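Local coordinates for protein farnesyl pyrophosphate synthetase (Staphylococcus aureus, PDB 5H9D) that probably catalyses the magnesium-dependent elongation of allylic diphosphates with isopentenyl diphosphate to heptaprenyl diphosphate, at residues 4-9 with 304-309; 16-21 with 34-39; 72-77 with 119-124; 163-168 with 205-210. All blocks are in the same frame, centred on the assembly; numbering follows the deposited sequence.

In the fold
All four contacts join helices of one largely helical chain, but at different depths. Contact 1 lies at the surface and joins the first and last helices of the chain through a few methyl contacts. Contacts 2, 3 and 4 are buried. Helix 6-20 serves both contact 1 and contact 2, and contacts 2 and 3 touch directly: Leu-17 and Ile-21 pack on Leu-73, and Ala-20 on His-120. Contact 3 also reaches the partner subunit. Contact 4, its centre about 8 Å from the centre of the chain, differs in chemistry, setting a glutamine amide, a lysine and acidic residues beside isoleucines, whereas contacts 1 to 3 meet across their segments mainly through apolar groups.

Contact 1: 4-9 with 304-309; sequences LNMNNE and KSLLLS
Leu-306 reaches from helix 302-315 to the start of helix 6-20 and meets Leu-4 and Met-6 there. The side-chain contacts are apolar and converge on one methyl, Leu-306 CD1. The nearest atom to Leu-306 CD1 is the backbone Leu-4 O, at 3.8 Å, a van der Waals approach; Leu-4 CB and Met-6 CE each lie 4.5 Å from that methyl and come to it from clearly different directions. With CG beside the backbone N (chi1 -78°), Leu-306 carries this methyl toward Leu-4 and Met-6. Leu-50 of helix 43-51 packs on both Met-6 and Leu-306, closing the same small apolar patch.

No hydrogen bond crosses between the segments. Within 4-9, Asn-5 OD1 accepts from Asn-8 N at 2.7 Å with a nearly straight N-H...O angle of 165°, the donor tilted 23° from the carbonyl plane. Further on, Glu-9 OE2 bonds to Tyr-65 OH and Thr-60 OG1, tying the first turn to the body of the chain. An asparagine N-cap thus starts helix 6-20 where the N-terminal and C-terminal helices of this mainly helical prenyl synthase fold come together at the surface.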
loop_
_atom_site.group_PDB
_atom_site.type_symbol
_atom_site.label_atom_id
_atom_site.label_comp_id
_atom_site.label_asym_id
_atom_site.label_seq_id
_atom_site.Cartn_x
_atom_site.Cartn_y
_atom_site.Cartn_z
ATOM N N LEU A 4 -27.680 -6.895 12.068
ATOM C CA LEU A 4 -26.382 -7.020 11.446
ATOM C C LEU A 4 -25.573 -8.105 12.146
ATOM O O LEU A 4 -25.397 -8.067 13.364
ATOM C CB LEU A 4 -25.648 -5.680 11.552
ATOM C CG LEU A 4 -24.551 -5.325 10.560
ATOM C CD1 LEU A 4 -25.118 -5.140 9.185
ATOM C CD2 LEU A 4 -23.910 -4.042 11.006
ATOM N N ASN A 5 -25.110 -9.086 11.374
ATOM C CA ASN A 5 -24.263 -10.148 11.897
ATOM C C ASN A 5 -22.905 -9.867 11.258
ATOM O O ASN A 5 -22.789 -9.737 10.038
ATOM C CB ASN A 5 -24.782 -11.521 11.486
ATOM C CG ASN A 5 -23.941 -12.651 12.043
ATOM O OD1 ASN A 5 -22.812 -12.881 11.594
ATOM N ND2 ASN A 5 -24.478 -13.358 13.037
ATOM N N MET A 6 -21.885 -9.739 12.095
ATOM C CA MET A 6 -20.555 -9.437 11.611
ATOM C C MET A 6 -20.073 -10.602 10.769
ATOM O O MET A 6 -19.741 -10.438 9.598
ATOM C CB MET A 6 -19.614 -9.201 12.791
ATOM C CG MET A 6 -18.427 -8.290 12.476
ATOM S SD MET A 6 -18.707 -6.560 12.850
ATOM C CE MET A 6 -20.082 -6.257 11.871
ATOM N N ASN A 7 -20.053 -11.788 11.362
ATOM C CA ASN A 7 -19.611 -12.985 10.656
ATOM C C ASN A 7 -20.199 -13.029 9.260
ATOM O O ASN A 7 -19.497 -13.216 8.281
ATOM C CB ASN A 7 -20.045 -14.232 11.423
ATOM C CG ASN A 7 -19.094 -14.589 12.535
ATOM O OD1 ASN A 7 -18.326 -13.742 12.999
ATOM N ND2 ASN A 7 -19.143 -15.843 12.983
ATOM N N ASN A 8 -21.503 -12.858 9.186
ATOM C CA ASN A 8 -22.200 -12.882 7.929
ATOM C C ASN A 8 -21.709 -11.742 7.054
ATOM O O ASN A 8 -21.537 -11.914 5.849
ATOM C CB ASN A 8 -23.717 -12.779 8.180
ATOM C CG ASN A 8 -24.537 -12.653 6.891
ATOM O OD1 ASN A 8 -24.541 -13.556 6.046
ATOM N ND2 ASN A 8 -25.233 -11.526 6.737
ATOM N N GLU A 9 -21.461 -10.580 7.649
ATOM C CA GLU A 9 -21.014 -9.447 6.840
ATOM C C GLU A 9 -19.650 -9.665 6.247
ATOM O O GLU A 9 -19.429 -9.321 5.094
ATOM C CB GLU A 9 -21.010 -8.147 7.635
ATOM C CG GLU A 9 -22.382 -7.586 7.987
ATOM C CD GLU A 9 -23.315 -7.478 6.800
ATOM O OE1 GLU A 9 -24.163 -8.378 6.637
ATOM O OE2 GLU A 9 -23.203 -6.499 6.039
ATOM N N LYS A 304 -23.731 0.216 17.725
ATOM C CA LYS A 304 -22.970 0.722 18.854
ATOM C C LYS A 304 -22.547 -0.401 19.801
ATOM O O LYS A 304 -21.523 -0.296 20.454
ATOM C CB LYS A 304 -23.780 1.763 19.615
ATOM C CG LYS A 304 -23.098 2.328 20.877
ATOM C CD LYS A 304 -24.012 3.335 21.559
ATOM C CE LYS A 304 -23.353 3.979 22.751
ATOM N NZ LYS A 304 -24.275 4.941 23.441
ATOM N N SER A 305 -23.324 -1.478 19.867
ATOM C CA SER A 305 -22.984 -2.608 20.729
ATOM C C SER A 305 -21.878 -3.464 20.109
ATOM O O SER A 305 -21.088 -4.106 20.814
ATOM C CB SER A 305 -24.204 -3.509 20.966
ATOM O OG SER A 305 -25.215 -2.877 21.725
ATOM N N LEU A 306 -21.842 -3.492 18.782
ATOM C CA LEU A 306 -20.854 -4.289 18.063
ATOM C C LEU A 306 -19.512 -3.610 18.045
ATOM O O LEU A 306 -18.498 -4.250 18.208
ATOM C CB LEU A 306 -21.339 -4.581 16.635
ATOM C CG LEU A 306 -22.404 -5.698 16.543
ATOM C CD1 LEU A 306 -23.061 -5.726 15.174
ATOM C CD2 LEU A 306 -21.744 -7.029 16.848
ATOM N N LEU A 307 -19.512 -2.302 17.862
ATOM C CA LEU A 307 -18.273 -1.543 17.860
ATOM C C LEU A 307 -17.688 -1.631 19.273
ATOM O O LEU A 307 -16.499 -1.900 19.418
ATOM C CB LEU A 307 -18.565 -0.096 17.454
ATOM C CG LEU A 307 -17.493 0.914 17.045
ATOM C CD1 LEU A 307 -16.621 0.384 15.955
ATOM C CD2 LEU A 307 -18.213 2.191 16.582
ATOM N N LEU A 308 -18.519 -1.426 20.303
ATOM C CA LEU A 308 -18.069 -1.515 21.701
ATOM C C LEU A 308 -17.440 -2.884 21.958
ATOM O O LEU A 308 -16.367 -2.993 22.548
ATOM C CB LEU A 308 -19.234 -1.307 22.679
ATOM C CG LEU A 308 -19.638 0.133 23.023
ATOM C CD1 LEU A 308 -21.128 0.179 23.355
ATOM C CD2 LEU A 308 -18.830 0.641 24.178
ATOM N N SER A 309 -18.127 -3.924 21.507
ATOM C CA SER A 309 -17.642 -5.289 21.640
ATOM C C SER A 309 -16.318 -5.493 20.881
ATOM O O SER A 309 -15.343 -5.986 21.436
ATOM C CB SER A 309 -18.694 -6.247 21.096
ATOM O OG SER A 309 -18.225 -7.576 21.146
#

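Contact 2: 16-21 with 34-39; sequences RLEKAI and HLLSSG
This is a buried apolar contact between two successive helices, 6-20 and 26-38, which run in roughly opposite directions and are joined by a short connection, as in a helical hairpin. Leu-36 does most of the touching, and its two methyls divide the work. CD1 of Leu-36 meets CD1 of Leu-17 at 4.0 Å. Its CD2 turns to the backbone side of helix 6-20, 3.8 Å from Glu-18 CG and 4.2 Å from Leu-17 CB. CG of Leu-36 lies anti to its backbone N (chi1 -177°), and from there the fork straddles the neighbouring positions 17 and 18. Glu-18 crosses Leu-36 at about a right angle and offers its aliphatic part, the rest of the chain running on extended beyond CG.

Helix 62-85 packs against the same side of helix 6-20 through Leu-17, and Arg-42 packs on Leu-36. At the end of helix 26-38, Leu-35 O accepts from Ser-38 OG at 3.1 Å and from Arg-92 NH1, so a backbone carbonyl near the last turn has side-chain partners.

No hydrogen bond or salt bridge spans the two segments: methyl and methylene contacts join them, and Glu-18 can lend its CG to the packing while its carboxylate is directed onward from Leu-36.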
loop_
_atom_site.group_PDB
_atom_site.type_symbol
_atom_site.label_atom_id
_atom_site.label_comp_id
_atom_site.label_asym_id
_atom_site.label_seq_id
_atom_site.Cartn_x
_atom_site.Cartn_y
_atom_site.Cartn_z
ATOM N N ARG A 16 -16.684 -11.298 -2.347
ATOM C CA ARG A 16 -16.505 -10.200 -3.276
ATOM C C ARG A 16 -14.992 -10.055 -3.507
ATOM O O ARG A 16 -14.552 -9.615 -4.575
ATOM C CB ARG A 16 -17.086 -8.923 -2.666
ATOM C CG ARG A 16 -18.301 -8.358 -3.399
ATOM C CD ARG A 16 -19.282 -7.583 -2.509
ATOM N NE ARG A 16 -20.215 -8.536 -1.919
ATOM C CZ ARG A 16 -21.539 -8.397 -1.884
ATOM N NH1 ARG A 16 -22.109 -7.318 -2.406
ATOM N NH2 ARG A 16 -22.289 -9.356 -1.352
ATOM N N LEU A 17 -14.197 -10.432 -2.507
ATOM C CA LEU A 17 -12.749 -10.387 -2.642
ATOM C C LEU A 17 -12.291 -11.531 -3.521
ATOM O O LEU A 17 -11.378 -11.373 -4.327
ATOM C CB LEU A 17 -12.057 -10.517 -1.299
ATOM C CG LEU A 17 -11.777 -9.209 -0.572
ATOM C CD1 LEU A 17 -11.365 -9.555 0.855
ATOM C CD2 LEU A 17 -10.709 -8.396 -1.303
ATOM N N GLU A 18 -12.917 -12.690 -3.355
ATOM C CA GLU A 18 -12.579 -13.856 -4.150
ATOM C C GLU A 18 -12.853 -13.628 -5.642
ATOM O O GLU A 18 -12.094 -14.110 -6.501
ATOM C CB GLU A 18 -13.353 -15.073 -3.646
ATOM C CG GLU A 18 -12.731 -15.721 -2.420
ATOM C CD GLU A 18 -13.652 -16.734 -1.752
ATOM O OE1 GLU A 18 -14.553 -17.279 -2.419
ATOM O OE2 GLU A 18 -13.462 -16.986 -0.549
ATOM N N LYS A 19 -13.926 -12.912 -5.972
ATOM C CA LYS A 19 -14.159 -12.665 -7.386
ATOM C C LYS A 19 -13.138 -11.638 -7.909
ATOM O O LYS A 19 -12.507 -11.852 -8.948
ATOM C CB LYS A 19 -15.559 -12.129 -7.645
ATOM C CG LYS A 19 -15.839 -11.938 -9.129
ATOM C CD LYS A 19 -16.988 -10.972 -9.357
ATOM C CE LYS A 19 -17.260 -10.736 -10.843
ATOM N NZ LYS A 19 -18.481 -9.906 -11.029
ATOM N N ALA A 20 -12.979 -10.537 -7.174
ATOM C CA ALA A 20 -12.062 -9.464 -7.532
ATOM C C ALA A 20 -10.636 -9.915 -7.815
ATOM O O ALA A 20 -9.911 -9.285 -8.561
ATOM C CB ALA A 20 -12.064 -8.423 -6.433
ATOM N N ILE A 21 -10.253 -11.041 -7.250
ATOM C CA ILE A 21 -8.909 -11.551 -7.400
ATOM C C ILE A 21 -8.645 -12.383 -8.673
ATOM O O ILE A 21 -7.495 -12.630 -9.073
ATOM C CB ILE A 21 -8.553 -12.312 -6.079
ATOM C CG1 ILE A 21 -7.433 -11.566 -5.385
ATOM C CG2 ILE A 21 -8.195 -13.748 -6.315
ATOM C CD1 ILE A 21 -7.713 -10.128 -5.253
ATOM N N HIS A 34 -3.735 -17.491 -2.672
ATOM C CA HIS A 34 -2.896 -18.115 -1.668
ATOM C C HIS A 34 -2.922 -17.228 -0.415
ATOM O O HIS A 34 -3.245 -17.698 0.665
ATOM C CB HIS A 34 -1.464 -18.232 -2.177
ATOM C CG HIS A 34 -0.506 -18.780 -1.171
ATOM N ND1 HIS A 34 -0.742 -19.949 -0.480
ATOM C CD2 HIS A 34 0.708 -18.338 -0.768
ATOM C CE1 HIS A 34 0.291 -20.202 0.307
ATOM N NE2 HIS A 34 1.185 -19.239 0.151
ATOM N N LEU A 35 -2.585 -15.945 -0.580
ATOM C CA LEU A 35 -2.585 -14.976 0.517
ATOM C C LEU A 35 -3.974 -14.764 1.108
ATOM O O LEU A 35 -4.162 -14.802 2.321
ATOM C CB LEU A 35 -2.061 -13.635 0.025
ATOM C CG LEU A 35 -2.006 -12.469 1.020
ATOM C CD1 LEU A 35 -1.011 -12.779 2.141
ATOM C CD2 LEU A 35 -1.592 -11.197 0.295
ATOM N N LEU A 36 -4.959 -14.543 0.249
ATOM C CA LEU A 36 -6.316 -14.309 0.715
ATOM C C LEU A 36 -6.884 -15.403 1.626
ATOM O O LEU A 36 -7.505 -15.125 2.644
ATOM C CB LEU A 36 -7.237 -14.118 -0.490
ATOM C CG LEU A 36 -8.653 -13.787 -0.055
ATOM C CD1 LEU A 36 -8.631 -12.391 0.515
ATOM C CD2 LEU A 36 -9.617 -13.912 -1.203
ATOM N N SER A 37 -6.662 -16.647 1.235
ATOM C CA SER A 37 -7.151 -17.819 1.960
ATOM C C SER A 37 -6.304 -18.333 3.124
ATOM O O SER A 37 -6.798 -19.133 3.907
ATOM C CB SER A 37 -7.341 -18.963 0.973
ATOM O OG SER A 37 -6.109 -19.185 0.297
ATOM N N SER A 38 -5.039 -17.931 3.221
ATOM C CA SER A 38 -4.218 -18.394 4.330
ATOM C C SER A 38 -4.739 -17.581 5.498
ATOM O O SER A 38 -4.434 -17.835 6.659
ATOM C CB SER A 38 -2.708 -18.187 4.064
ATOM O OG SER A 38 -2.345 -16.839 3.844
ATOM N N GLY A 39 -5.567 -16.608 5.117
ATOM C CA GLY A 39 -6.298 -15.706 6.000
ATOM C C GLY A 39 -5.848 -14.920 7.209
ATOM O O GLY A 39 -5.134 -15.411 8.085
#

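Contact 3: 72-77 with 119-124; sequences ELIHMA and EHLMAV
Leu-73, which packs on His-120, holds its helix turn through its O, the acceptor for Ala-77 N at 2.9 Å. Its side chain sends CD1 over one face of the imidazole of His-120, 4.2 Å above the ring plane and offset toward the rim, where CD2 of His-120 is the nearest ring atom. The approach is aliphatic on aromatic, and the two side chains cross obliquely. With CG beside the backbone N (chi1 -73°), His-120 lays its ring toward helix 62-85. There His-120 ND1 makes a weak hydrogen bond with Gln-66 OE1, which probably helps to fix the rotation of the ring that Leu-73 CD1 approaches.

The second pair is purely aliphatic. CD1 of Ile-74 meets CD1 of Leu-121 at 4.1 Å, the side chains crossing at about a right angle. Although the first bond of the Leu-121 side chain does not aim at the opposite helix, its end swings closer and makes the contact. Neither pair is joined by a hydrogen bond.

Beyond His-120 the chain passes through a type I beta turn, Leu-121 to Val-124, toward helix 127-150. Ile-137 of that helix packs on Ile-74, and His-130 and Ile-133 on Leu-121. The ring of His-120 also faces helix 6-20. Tyr-82 of the partner subunit, a protein of the heptaprenyl diphosphate synthase subunit 1 family, lies against Leu-121, placing this helix junction next to the subunit interface.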
loop_
_atom_site.group_PDB
_atom_site.type_symbol
_atom_site.label_atom_id
_atom_site.label_comp_id
_atom_site.label_asym_id
_atom_site.label_seq_id
_atom_site.Cartn_x
_atom_site.Cartn_y
_atom_site.Cartn_z
ATOM N N GLU A 72 -9.328 -4.007 1.903
ATOM C CA GLU A 72 -8.606 -5.246 2.153
ATOM C C GLU A 72 -7.617 -5.522 1.031
ATOM O O GLU A 72 -6.575 -6.097 1.262
ATOM C CB GLU A 72 -9.591 -6.401 2.318
ATOM C CG GLU A 72 -9.033 -7.666 2.958
ATOM C CD GLU A 72 -8.435 -7.453 4.337
ATOM O OE1 GLU A 72 -8.649 -6.367 4.905
ATOM O OE2 GLU A 72 -7.746 -8.361 4.863
ATOM N N LEU A 73 -7.927 -5.097 -0.190
ATOM C CA LEU A 73 -7.020 -5.321 -1.316
ATOM C C LEU A 73 -5.768 -4.432 -1.197
ATOM O O LEU A 73 -4.672 -4.874 -1.526
ATOM C CB LEU A 73 -7.747 -5.076 -2.647
ATOM C CG LEU A 73 -8.891 -5.997 -3.111
ATOM C CD1 LEU A 73 -9.632 -5.438 -4.321
ATOM C CD2 LEU A 73 -8.338 -7.354 -3.461
ATOM N N ILE A 74 -5.930 -3.189 -0.722
ATOM C CA ILE A 74 -4.802 -2.270 -0.541
ATOM C C ILE A 74 -3.948 -2.797 0.638
ATOM O O ILE A 74 -2.710 -2.780 0.597
ATOM C CB ILE A 74 -5.287 -0.793 -0.246
ATOM C CG1 ILE A 74 -5.864 -0.165 -1.521
ATOM C CG2 ILE A 74 -4.113 0.078 0.215
ATOM C CD1 ILE A 74 -6.874 0.953 -1.269
ATOM N N HIS A 75 -4.622 -3.245 1.690
ATOM C CA HIS A 75 -3.947 -3.831 2.837
ATOM C C HIS A 75 -3.046 -4.999 2.375
ATOM O O HIS A 75 -1.859 -5.089 2.731
ATOM C CB HIS A 75 -5.002 -4.336 3.807
ATOM C CG HIS A 75 -4.445 -5.047 4.995
ATOM N ND1 HIS A 75 -3.310 -4.618 5.655
ATOM C CD2 HIS A 75 -4.880 -6.144 5.658
ATOM C CE1 HIS A 75 -3.070 -5.424 6.674
ATOM N NE2 HIS A 75 -4.007 -6.357 6.697
ATOM N N MET A 76 -3.638 -5.891 1.577
ATOM C CA MET A 76 -2.964 -7.054 1.007
ATOM C C MET A 76 -1.798 -6.655 0.101
ATOM O O MET A 76 -0.726 -7.275 0.138
ATOM C CB MET A 76 -3.939 -7.875 0.183
ATOM C CG MET A 76 -4.998 -8.595 0.951
ATOM S SD MET A 76 -6.300 -9.251 -0.156
ATOM C CE MET A 76 -5.567 -10.771 -0.732
ATOM N N ALA A 77 -1.991 -5.648 -0.739
ATOM C CA ALA A 77 -0.879 -5.244 -1.587
ATOM C C ALA A 77 0.292 -4.898 -0.654
ATOM O O ALA A 77 1.424 -5.296 -0.878
ATOM C CB ALA A 77 -1.268 -4.014 -2.482
ATOM N N GLU A 119 -9.750 0.364 -8.676
ATOM C CA GLU A 119 -10.938 0.094 -9.462
ATOM C C GLU A 119 -12.122 0.114 -8.520
ATOM O O GLU A 119 -13.153 0.708 -8.826
ATOM C CB GLU A 119 -10.901 -1.293 -10.086
ATOM C CG GLU A 119 -10.185 -1.457 -11.390
ATOM C CD GLU A 119 -10.476 -2.843 -11.985
ATOM O OE1 GLU A 119 -9.775 -3.249 -12.949
ATOM O OE2 GLU A 119 -11.421 -3.519 -11.473
ATOM N N HIS A 120 -11.971 -0.545 -7.375
ATOM C CA HIS A 120 -13.060 -0.634 -6.419
ATOM C C HIS A 120 -13.426 0.643 -5.655
ATOM O O HIS A 120 -14.548 0.775 -5.177
ATOM C CB HIS A 120 -12.806 -1.801 -5.466
ATOM C CG HIS A 120 -13.020 -3.142 -6.096
ATOM N ND1 HIS A 120 -14.076 -3.968 -5.762
ATOM C CD2 HIS A 120 -12.333 -3.788 -7.065
ATOM C CE1 HIS A 120 -14.028 -5.061 -6.500
ATOM N NE2 HIS A 120 -12.981 -4.977 -7.301
ATOM N N LEU A 121 -12.504 1.588 -5.560
ATOM C CA LEU A 121 -12.794 2.839 -4.873
ATOM C C LEU A 121 -13.610 3.770 -5.761
ATOM O O LEU A 121 -14.183 4.739 -5.262
ATOM C CB LEU A 121 -11.506 3.544 -4.471
ATOM C CG LEU A 121 -10.850 2.978 -3.224
ATOM C CD1 LEU A 121 -9.444 3.566 -3.038
ATOM C CD2 LEU A 121 -11.733 3.290 -2.048
ATOM N N MET A 122 -13.660 3.481 -7.064
ATOM C CA MET A 122 -14.416 4.319 -8.004
ATOM C C MET A 122 -15.914 4.104 -7.826
ATOM O O MET A 122 -16.716 4.555 -8.653
ATOM C CB MET A 122 -14.040 4.027 -9.466
ATOM C CG MET A 122 -14.885 2.929 -10.139
ATOM C CE MET A 122 -15.264 4.025 -12.669
ATOM N N ALA A 123 -16.273 3.388 -6.758
ATOM C CA ALA A 123 -17.666 3.118 -6.424
ATOM C C ALA A 123 -18.078 4.228 -5.462
ATOM O O ALA A 123 -19.255 4.442 -5.184
ATOM C CB ALA A 123 -17.801 1.750 -5.766
ATOM N N VAL A 124 -17.091 4.922 -4.927
ATOM C CA VAL A 124 -17.365 6.038 -4.052
ATOM C C VAL A 124 -17.515 7.152 -5.085
ATOM O O VAL A 124 -16.843 7.128 -6.120
ATOM C CB VAL A 124 -16.169 6.331 -3.129
ATOM C CG1 VAL A 124 -16.471 7.541 -2.250
ATOM C CG2 VAL A 124 -15.864 5.110 -2.274
#

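Contact 4: 163-168 with 205-210; sequences RRINRK and FQIIDD
The helical segments 163-168 and 205-210 cross at 111° between their N-to-C directions, their axes 10.3 Å apart at closest approach, and Ile-165 and Gln-206 face each other. Ile-165 spreads over two neighbours. Its CG2 lies against Gln-206 CG at 3.5 Å, while its CD1 goes on to Ile-207 CG1 at 3.7 Å. With CG1 between the backbone N and the carbonyl carbon (chi1 64°), the two branches part toward these residues.

Gln-206 bends at chi2 (55°), bringing its amide beside Lys-168. The lysine crosses it at about a right angle, and its CE comes to 3.3 Å from Gln-206 OE1, with the amide carbon and nitrogen also close. This is a methylene approach, and Lys-168 NZ makes no hydrogen bond to that oxygen. Gln-206 OE1 bonds instead to Thr-169 OG1, and Gln-206 NE2 gives a weak bond to Asp-210 OD1, 3.1 Å long. Both ends of the amide are thus engaged, which would hold its rotation. Asp-210 OD2 is hydrogen-bonded to Tyr-161 OH.

Asp-209 and Asp-210 open the second aspartate-rich motif, DDVLD, which in relatives binds magnesium and diphosphate. The isoleucine packing and the bonded glutamine therefore join the helix bearing this motif to helix 158-183, while Lys-168 NZ, 5.9 Å from Asp-210 OD1, is too far for a direct ion pair, though weak attraction is possible.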
loop_
_atom_site.group_PDB
_atom_site.type_symbol
_atom_site.label_atom_id
_atom_site.label_comp_id
_atom_site.label_asym_id
_atom_site.label_seq_id
_atom_site.Cartn_x
_atom_site.Cartn_y
_atom_site.Cartn_z
ATOM N N ARG A 163 4.366 8.932 15.622
ATOM C CA ARG A 163 4.108 9.518 14.323
ATOM C C ARG A 163 4.325 8.421 13.272
ATOM O O ARG A 163 3.679 8.403 12.215
ATOM C CB ARG A 163 5.058 10.720 14.156
ATOM C CG ARG A 163 4.830 11.628 12.962
ATOM C CD ARG A 163 5.215 13.069 13.305
ATOM N NE ARG A 163 6.462 13.134 14.058
ATOM C CZ ARG A 163 6.867 14.203 14.747
ATOM N NH1 ARG A 163 6.116 15.303 14.768
ATOM N NH2 ARG A 163 8.006 14.168 15.442
ATOM N N ARG A 164 5.206 7.480 13.612
ATOM C CA ARG A 164 5.567 6.360 12.748
ATOM C C ARG A 164 4.516 5.266 12.742
ATOM O O ARG A 164 4.339 4.604 11.718
ATOM C CB ARG A 164 6.931 5.766 13.165
ATOM C CG ARG A 164 7.600 4.809 12.142
ATOM C CD ARG A 164 9.107 4.564 12.445
ATOM N NE ARG A 164 9.296 3.593 13.529
ATOM C CZ ARG A 164 10.133 3.746 14.558
ATOM N NH1 ARG A 164 10.891 4.834 14.662
ATOM N NH2 ARG A 164 10.187 2.826 15.511
ATOM N N ILE A 165 3.824 5.040 13.857
ATOM C CA ILE A 165 2.809 3.993 13.839
ATOM C C ILE A 165 1.477 4.575 13.399
ATOM O O ILE A 165 0.508 3.864 13.141
ATOM C CB ILE A 165 2.669 3.267 15.201
ATOM C CG1 ILE A 165 2.185 4.219 16.267
ATOM C CG2 ILE A 165 4.003 2.636 15.583
ATOM C CD1 ILE A 165 1.871 3.516 17.511
ATOM N N ASN A 166 1.452 5.893 13.297
ATOM C CA ASN A 166 0.271 6.578 12.831
ATOM C C ASN A 166 0.165 6.403 11.305
ATOM O O ASN A 166 -0.889 6.021 10.781
ATOM C CB ASN A 166 0.358 8.051 13.160
ATOM C CG ASN A 166 -0.773 8.826 12.541
ATOM O OD1 ASN A 166 -1.950 8.571 12.843
ATOM N ND2 ASN A 166 -0.435 9.765 11.651
ATOM N N ARG A 167 1.256 6.688 10.590
ATOM C CA ARG A 167 1.273 6.540 9.134
ATOM C C ARG A 167 1.243 5.052 8.765
ATOM O O ARG A 167 0.447 4.607 7.923
ATOM C CB ARG A 167 2.534 7.155 8.537
ATOM C CG ARG A 167 2.747 8.627 8.803
ATOM C CD ARG A 167 4.220 8.975 8.578
ATOM N NE ARG A 167 4.588 10.202 9.273
ATOM C CZ ARG A 167 4.382 11.433 8.803
ATOM N NH1 ARG A 167 3.818 11.619 7.605
ATOM N NH2 ARG A 167 4.705 12.483 9.559
ATOM N N LYS A 168 2.121 4.289 9.400
ATOM C CA LYS A 168 2.242 2.857 9.166
ATOM C C LYS A 168 0.989 1.999 9.400
ATOM O O LYS A 168 0.734 1.083 8.616
ATOM C CB LYS A 168 3.412 2.331 10.017
ATOM C CG LYS A 168 3.515 0.817 10.256
ATOM C CD LYS A 168 4.692 0.540 11.220
ATOM C CE LYS A 168 4.614 -0.801 11.968
ATOM N NZ LYS A 168 4.927 -2.027 11.148
ATOM N N PHE A 205 -3.803 -0.676 18.340
ATOM C CA PHE A 205 -3.587 -1.868 17.558
ATOM C C PHE A 205 -2.094 -2.151 17.442
ATOM O O PHE A 205 -1.604 -3.179 17.922
ATOM C CB PHE A 205 -4.198 -1.646 16.170
ATOM C CG PHE A 205 -4.209 -2.884 15.287
ATOM C CD1 PHE A 205 -4.818 -4.058 15.707
ATOM C CD2 PHE A 205 -3.654 -2.853 14.016
ATOM C CE1 PHE A 205 -4.874 -5.169 14.868
ATOM C CE2 PHE A 205 -3.713 -3.953 13.183
ATOM C CZ PHE A 205 -4.320 -5.105 13.604
ATOM N N GLN A 206 -1.383 -1.225 16.796
ATOM C CA GLN A 206 0.055 -1.326 16.570
ATOM C C GLN A 206 0.877 -1.426 17.852
ATOM O O GLN A 206 1.837 -2.188 17.917
ATOM C CB GLN A 206 0.549 -0.118 15.743
ATOM C CG GLN A 206 2.012 -0.227 15.275
ATOM C CD GLN A 206 2.266 -1.525 14.472
ATOM O OE1 GLN A 206 1.717 -1.710 13.379
ATOM N NE2 GLN A 206 3.090 -2.431 15.036
ATOM N N ILE A 207 0.514 -0.654 18.866
ATOM C CA ILE A 207 1.278 -0.720 20.091
ATOM C C ILE A 207 1.216 -2.146 20.622
ATOM O O ILE A 207 2.191 -2.673 21.151
ATOM C CB ILE A 207 0.771 0.280 21.136
ATOM C CG1 ILE A 207 1.039 1.706 20.648
ATOM C CG2 ILE A 207 1.473 0.029 22.451
ATOM C CD1 ILE A 207 0.615 2.803 21.579
ATOM N N ILE A 208 0.072 -2.789 20.440
ATOM C CA ILE A 208 -0.067 -4.155 20.903
ATOM C C ILE A 208 0.847 -5.096 20.134
ATOM O O ILE A 208 1.511 -5.926 20.747
ATOM C CB ILE A 208 -1.542 -4.601 20.866
ATOM C CG1 ILE A 208 -2.222 -4.079 22.132
ATOM C CG2 ILE A 208 -1.669 -6.117 20.764
ATOM C CD1 ILE A 208 -3.701 -3.819 21.962
ATOM N N ASP A 209 0.898 -4.979 18.812
ATOM C CA ASP A 209 1.817 -5.809 18.024
ATOM C C ASP A 209 3.245 -5.744 18.617
ATOM O O ASP A 209 3.881 -6.764 18.851
ATOM C CB ASP A 209 1.918 -5.297 16.582
ATOM C CG ASP A 209 0.836 -5.827 15.679
ATOM O OD1 ASP A 209 -0.366 -5.712 16.016
ATOM O OD2 ASP A 209 1.201 -6.344 14.601
ATOM N N ASP A 210 3.732 -4.528 18.848
ATOM C CA ASP A 210 5.074 -4.326 19.354
ATOM C C ASP A 210 5.292 -4.936 20.694
ATOM O O ASP A 210 6.385 -5.376 21.014
ATOM C CB ASP A 210 5.426 -2.838 19.395
ATOM C CG ASP A 210 5.402 -2.205 18.020
ATOM O OD1 ASP A 210 5.407 -2.957 16.998
ATOM O OD2 ASP A 210 5.390 -0.955 17.965
#